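Local coordinates for CalG4 (Micromonospora echinospora, PDB 3IA7), which belongs to the GT-B fold superfamily, built from two domains that each carry a parallel, Rossmann-like sheet, at residues L81-E86 against F111-G116. Numbering follows the deposited sequence.
Sequences LVYVRE and FPFIAG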
loop_
_atom_site.group_PDB
_atom_site.type_symbol
_atom_site.label_atom_id
_atom_site.label_comp_id
_atom_site.label_asym_id
_atom_site.label_seq_id
_atom_site.Cartn_x
_atom_site.Cartn_y
_atom_site.Cartn_z
ATOM N N LEU A 81 -9.947 14.313 -30.743
ATOM C CA LEU A 81 -8.753 14.110 -31.593
ATOM C C LEU A 81 -7.489 13.913 -30.768
ATOM O O LEU A 81 -6.620 13.095 -31.145
ATOM C CB LEU A 81 -8.564 15.228 -32.654
ATOM C CG LEU A 81 -9.679 15.255 -33.725
ATOM C CD1 LEU A 81 -9.515 16.500 -34.593
ATOM C CD2 LEU A 81 -9.689 13.997 -34.585
ATOM N N VAL A 82 -7.385 14.619 -29.638
ATOM C CA VAL A 82 -6.200 14.446 -28.788
ATOM C C VAL A 82 -6.227 13.053 -28.156
ATOM O O VAL A 82 -5.179 12.477 -27.942
ATOM C CB VAL A 82 -5.972 15.584 -27.701
ATOM C CG1 VAL A 82 -7.018 15.572 -26.615
ATOM C CG2 VAL A 82 -4.605 15.403 -27.055
ATOM N N TYR A 83 -7.419 12.544 -27.875
ATOM C CA TYR A 83 -7.596 11.183 -27.323
ATOM C C TYR A 83 -7.030 10.156 -28.319
ATOM O O TYR A 83 -6.272 9.227 -27.947
ATOM C CB TYR A 83 -9.095 10.927 -27.070
ATOM C CG TYR A 83 -9.417 9.514 -26.633
ATOM C CD1 TYR A 83 -9.195 9.108 -25.301
ATOM C CD2 TYR A 83 -9.917 8.563 -27.544
ATOM C CE1 TYR A 83 -9.493 7.789 -24.895
ATOM C CE2 TYR A 83 -10.209 7.256 -27.144
ATOM C CZ TYR A 83 -9.989 6.885 -25.823
ATOM O OH TYR A 83 -10.265 5.609 -25.392
ATOM N N VAL A 84 -7.434 10.314 -29.579
ATOM C CA VAL A 84 -6.933 9.448 -30.651
ATOM C C VAL A 84 -5.405 9.569 -30.817
ATOM O O VAL A 84 -4.721 8.533 -30.890
ATOM C CB VAL A 84 -7.700 9.640 -31.989
ATOM C CG1 VAL A 84 -7.077 8.767 -33.083
ATOM C CG2 VAL A 84 -9.201 9.254 -31.803
ATOM N N ARG A 85 -4.882 10.794 -30.858
ATOM C CA ARG A 85 -3.437 10.998 -30.958
ATOM C C ARG A 85 -2.679 10.347 -29.808
ATOM O O ARG A 85 -1.614 9.766 -30.025
ATOM C CB ARG A 85 -3.044 12.469 -31.058
ATOM C CG ARG A 85 -3.464 13.168 -32.366
ATOM C CD ARG A 85 -2.760 14.505 -32.538
ATOM N NE ARG A 85 -3.039 15.445 -31.452
ATOM C CZ ARG A 85 -4.072 16.287 -31.428
ATOM N NH1 ARG A 85 -4.938 16.318 -32.440
ATOM N NH2 ARG A 85 -4.237 17.105 -30.390
ATOM N N GLU A 86 -3.216 10.441 -28.598
ATOM C CA GLU A 86 -2.580 9.827 -27.425
ATOM C C GLU A 86 -2.557 8.298 -27.542
ATOM O O GLU A 86 -1.522 7.661 -27.225
ATOM C CB GLU A 86 -3.355 10.217 -26.134
ATOM C CG GLU A 86 -2.605 9.807 -24.822
ATOM C CD GLU A 86 -1.412 10.695 -24.494
ATOM O OE1 GLU A 86 -0.883 11.393 -25.385
ATOM O OE2 GLU A 86 -0.982 10.678 -23.318
ATOM N N PHE A 111 -8.486 3.569 -21.210
ATOM C CA PHE A 111 -8.269 4.839 -21.936
ATOM C C PHE A 111 -7.485 4.599 -23.271
ATOM O O PHE A 111 -7.956 4.990 -24.356
ATOM C CB PHE A 111 -7.586 5.853 -21.027
ATOM C CG PHE A 111 -7.269 7.193 -21.709
ATOM C CD1 PHE A 111 -7.925 8.355 -21.309
ATOM C CD2 PHE A 111 -6.311 7.272 -22.709
ATOM C CE1 PHE A 111 -7.632 9.602 -21.961
ATOM C CE2 PHE A 111 -6.019 8.508 -23.368
ATOM C CZ PHE A 111 -6.673 9.651 -22.963
ATOM N N PRO A 112 -6.318 3.950 -23.221
ATOM C CA PRO A 112 -5.701 3.527 -24.498
ATOM C C PRO A 112 -6.224 2.211 -25.111
ATOM O O PRO A 112 -5.420 1.402 -25.604
ATOM C CB PRO A 112 -4.201 3.384 -24.106
ATOM C CG PRO A 112 -4.295 2.814 -22.672
ATOM C CD PRO A 112 -5.424 3.661 -22.071
ATOM N N PHE A 113 -7.550 2.013 -25.176
ATOM C CA PHE A 113 -8.011 0.712 -25.639
ATOM C C PHE A 113 -7.754 0.562 -27.143
ATOM O O PHE A 113 -7.589 -0.555 -27.583
ATOM C CB PHE A 113 -9.481 0.464 -25.342
ATOM C CG PHE A 113 -10.434 1.186 -26.281
ATOM C CD1 PHE A 113 -10.992 0.500 -27.366
ATOM C CD2 PHE A 113 -10.804 2.506 -26.064
ATOM C CE1 PHE A 113 -11.893 1.117 -28.294
ATOM C CE2 PHE A 113 -11.754 3.140 -26.963
ATOM C CZ PHE A 113 -12.296 2.418 -28.062
ATOM N N ILE A 114 -7.760 1.672 -27.906
ATOM C CA ILE A 114 -7.474 1.566 -29.323
ATOM C C ILE A 114 -6.036 1.057 -29.534
ATOM O O ILE A 114 -5.790 0.090 -30.256
ATOM C CB ILE A 114 -7.725 2.892 -30.079
ATOM C CG1 ILE A 114 -9.216 3.282 -29.926
ATOM C CG2 ILE A 114 -7.311 2.740 -31.544
ATOM C CD1 ILE A 114 -9.517 4.716 -30.240
ATOM N N ALA A 115 -5.102 1.667 -28.847
ATOM C CA ALA A 115 -3.697 1.189 -28.896
ATOM C C ALA A 115 -3.609 -0.253 -28.476
ATOM O O ALA A 115 -2.958 -1.062 -29.111
ATOM C CB ALA A 115 -2.821 2.060 -27.949
ATOM N N GLY A 116 -4.281 -0.609 -27.389
ATOM C CA GLY A 116 -4.093 -1.962 -26.885
ATOM C C GLY A 116 -4.599 -3.013 -27.830
ATOM O O GLY A 116 -3.946 -4.021 -28.075
#
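A T-shaped aromatic pair, Y83 against F111, joins helix 75-98 to the turn between strand 105-109 and helix 113-123, within the N-terminal Rossmann-like domain of this GT-B fold. It is a worked example of how a strand-to-helix loop can pack on a neighbouring helix largely through an aromatic side chain that reaches its backbone. The ring of Y83 brings its edge to one face of F111, with centroids 4.8 Å apart and planes inclined at 63°. CE1 sits over the middle of the phenyl ring, while CD1 comes within 3.5 Å of F111 CZ. Both side chains extend anti to their own backbone nitrogens (chi1 174° in Y83, 178° in F111), and they run past each other in opposite senses, the tyrosine reaching toward the loop as the phenylalanine reaches back toward the helix.

That reach carries the phenol to the backbone, where Y83 OH lies 2.6 Å from F111 O, a contact that can be read as a weak hydrogen bond, though the phenol proton is not committed to it. The same carbonyl takes weak bonds from N87 ND2 and from F113 N across the inverse gamma turn centred on P112, the N-cap residue of helix 113-123. I114 CD1 packs against Y83 CE2 at 4.1 Å, and L165 of helix 159-170 also touches I114.

Near F111, E86 contributes its aliphatic part: CG lies 3.9 Å from F111 CE2. A bend at chi2 turns the chain beyond CG, and the carboxylate is satisfied by Y57, S59 and the backbone N of E60. At the hydroxyl end of the phenol, F113, whose ring also packs edge-to-face with W182, meets it edge-on, placing CD2 3.2 Å from Y83 OH.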